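Long-range contact in putative acetamidase/formamidase (Yersinia enterocolitica subsp. palearctica serotype O:3, PDB 5UBU), which probably hydrolyses carbon-nitrogen bonds other than peptide bonds in linear amides: residues 262-267 with 282-287. Numbering follows the deposited sequence.
Sequences ETIMSI and RDLIYW
Where Ser-266 of strand 263-267 faces Leu-284 of helix 282-287, their CA atoms lie 5.4 Å apart, and the two segment axes run closer to antiparallel than parallel, at 130°. Ser-266 OG donates a hydrogen bond of 2.8 Å to Asp-283 OD2, reaching the carboxylate oxygen on its anti side and 23° out of the carboxylate plane. With CG anti to the backbone N (chi1 -174°), Asp-283 extends its carboxylate to the serine. Arg-257 of the adjoining strand 257-260 forms a salt bridge through NE with the same OD2 and a cation-pi contact with Trp-287.

One helical turn on, Trp-287 lays its six-membered ring against Ile-264. CD1 of Ile-264 sits over one face, 4.0 Å from the ring centroid, a CH-pi contact. Ile-264 CB touches Trp-287 CH2 at 3.6 Å. The ring's edge meets the strand backbone, with Trp-287 CZ3 3.5 Å from Met-265 O. Leu-284 CD1 packs on Ile-264 CD1 at 4.0 Å.

The contact is a buried piece of alpha/beta packing that seats helix 273-291 on the mixed sheet that contains strand 263-270, next to strand 319-326. Its chemistry is mixed: apolar packing around Ile-264 adjoins one buried carboxylate, whose negative charge is probably offset by that arginine while the serine hydroxyl supplies a further donor.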
# COMPACT_ATOMS: atom_id res chain seq x y z
N GLU B 262 -31.01 -9.08 0.29
CA GLU B 262 -30.92 -7.87 -0.53
C GLU B 262 -29.75 -7.72 -1.51
O GLU B 262 -29.88 -6.96 -2.46
CB GLU B 262 -31.01 -6.62 0.38
CG GLU B 262 -32.32 -6.55 1.17
CD GLU B 262 -32.63 -5.20 1.80
OE1 GLU B 262 -31.82 -4.23 1.73
OE2 GLU B 262 -33.73 -5.10 2.37
N THR B 263 -28.64 -8.42 -1.31
CA THR B 263 -27.48 -8.26 -2.21
C THR B 263 -26.68 -9.51 -2.54
O THR B 263 -26.90 -10.58 -1.99
CB THR B 263 -26.42 -7.31 -1.55
OG1 THR B 263 -25.78 -7.99 -0.46
CG2 THR B 263 -27.04 -6.02 -1.06
N ILE B 264 -25.76 -9.33 -3.49
CA ILE B 264 -24.78 -10.34 -3.87
C ILE B 264 -23.46 -9.61 -3.57
O ILE B 264 -23.41 -8.37 -3.63
CB ILE B 264 -24.87 -10.80 -5.34
CG1 ILE B 264 -24.49 -9.70 -6.32
CG2 ILE B 264 -26.26 -11.35 -5.63
CD1 ILE B 264 -24.44 -10.16 -7.75
N MSE B 265 -22.40 -10.35 -3.27
CA MSE B 265 -21.12 -9.74 -2.94
C MSE B 265 -19.94 -10.59 -3.29
O MSE B 265 -19.99 -11.80 -3.13
CB MSE B 265 -21.14 -9.51 -1.42
CG MSE B 265 -19.85 -8.90 -0.82
SE MSE B 265 -19.74 -9.22 1.14
CE MSE B 265 -20.98 -7.79 1.64
N SER B 266 -18.89 -9.96 -3.79
CA SER B 266 -17.63 -10.64 -4.11
C SER B 266 -16.67 -10.24 -3.00
O SER B 266 -16.52 -9.05 -2.71
CB SER B 266 -17.09 -10.23 -5.47
OG SER B 266 -17.91 -10.72 -6.51
N ILE B 267 -16.02 -11.23 -2.40
CA ILE B 267 -15.11 -10.99 -1.27
C ILE B 267 -13.65 -11.20 -1.64
O ILE B 267 -13.22 -12.32 -1.87
CB ILE B 267 -15.48 -11.92 -0.10
CG1 ILE B 267 -16.95 -11.71 0.28
CG2 ILE B 267 -14.56 -11.67 1.09
CD1 ILE B 267 -17.48 -12.68 1.32
N ARG B 282 -13.53 -6.31 -9.26
CA ARG B 282 -13.31 -6.98 -10.55
C ARG B 282 -14.07 -8.31 -10.60
O ARG B 282 -14.65 -8.68 -11.63
CB ARG B 282 -11.84 -7.21 -10.84
CG ARG B 282 -11.64 -7.55 -12.31
CD ARG B 282 -10.22 -7.79 -12.70
NE ARG B 282 -9.71 -9.06 -12.21
CZ ARG B 282 -8.51 -9.56 -12.51
NH1 ARG B 282 -8.14 -10.72 -11.98
NH2 ARG B 282 -7.68 -8.91 -13.31
N ASP B 283 -14.06 -9.03 -9.48
CA ASP B 283 -14.75 -10.32 -9.41
C ASP B 283 -16.25 -10.10 -9.59
O ASP B 283 -16.91 -10.89 -10.26
CB ASP B 283 -14.53 -11.02 -8.08
CG ASP B 283 -15.14 -12.41 -8.07
OD1 ASP B 283 -14.64 -13.28 -8.81
OD2 ASP B 283 -16.11 -12.65 -7.30
N LEU B 284 -16.77 -9.04 -8.97
CA LEU B 284 -18.19 -8.72 -9.08
C LEU B 284 -18.54 -8.46 -10.55
O LEU B 284 -19.53 -8.98 -11.06
CB LEU B 284 -18.55 -7.51 -8.21
CG LEU B 284 -20.02 -7.08 -8.18
CD1 LEU B 284 -20.91 -8.23 -7.78
CD2 LEU B 284 -20.19 -5.92 -7.23
N ILE B 285 -17.71 -7.67 -11.23
CA ILE B 285 -17.91 -7.35 -12.65
C ILE B 285 -17.91 -8.63 -13.48
O ILE B 285 -18.75 -8.79 -14.36
CB ILE B 285 -16.85 -6.36 -13.17
CG1 ILE B 285 -17.07 -4.99 -12.51
CG2 ILE B 285 -16.95 -6.19 -14.68
CD1 ILE B 285 -15.97 -3.98 -12.78
N TYR B 286 -16.99 -9.55 -13.21
CA TYR B 286 -16.96 -10.79 -13.97
C TYR B 286 -18.21 -11.66 -13.69
O TYR B 286 -18.69 -12.38 -14.57
CB TYR B 286 -15.69 -11.61 -13.73
CG TYR B 286 -14.40 -11.00 -14.21
CD1 TYR B 286 -14.35 -10.10 -15.29
CD2 TYR B 286 -13.18 -11.45 -13.70
CE1 TYR B 286 -13.14 -9.58 -15.73
CE2 TYR B 286 -11.97 -10.95 -14.16
CZ TYR B 286 -11.96 -10.02 -15.18
OH TYR B 286 -10.75 -9.52 -15.64
N TRP B 287 -18.71 -11.56 -12.46
CA TRP B 287 -19.89 -12.29 -12.04
C TRP B 287 -21.12 -11.73 -12.75
O TRP B 287 -21.95 -12.49 -13.26
CB TRP B 287 -20.01 -12.23 -10.51
CG TRP B 287 -21.09 -13.05 -9.88
CD1 TRP B 287 -21.79 -14.08 -10.45
CD2 TRP B 287 -21.44 -13.05 -8.50
NE1 TRP B 287 -22.64 -14.64 -9.53
CE2 TRP B 287 -22.43 -14.04 -8.32
CE3 TRP B 287 -21.04 -12.29 -7.39
CZ2 TRP B 287 -23.03 -14.29 -7.08
CZ3 TRP B 287 -21.63 -12.53 -6.16
CH2 TRP B 287 -22.61 -13.52 -6.02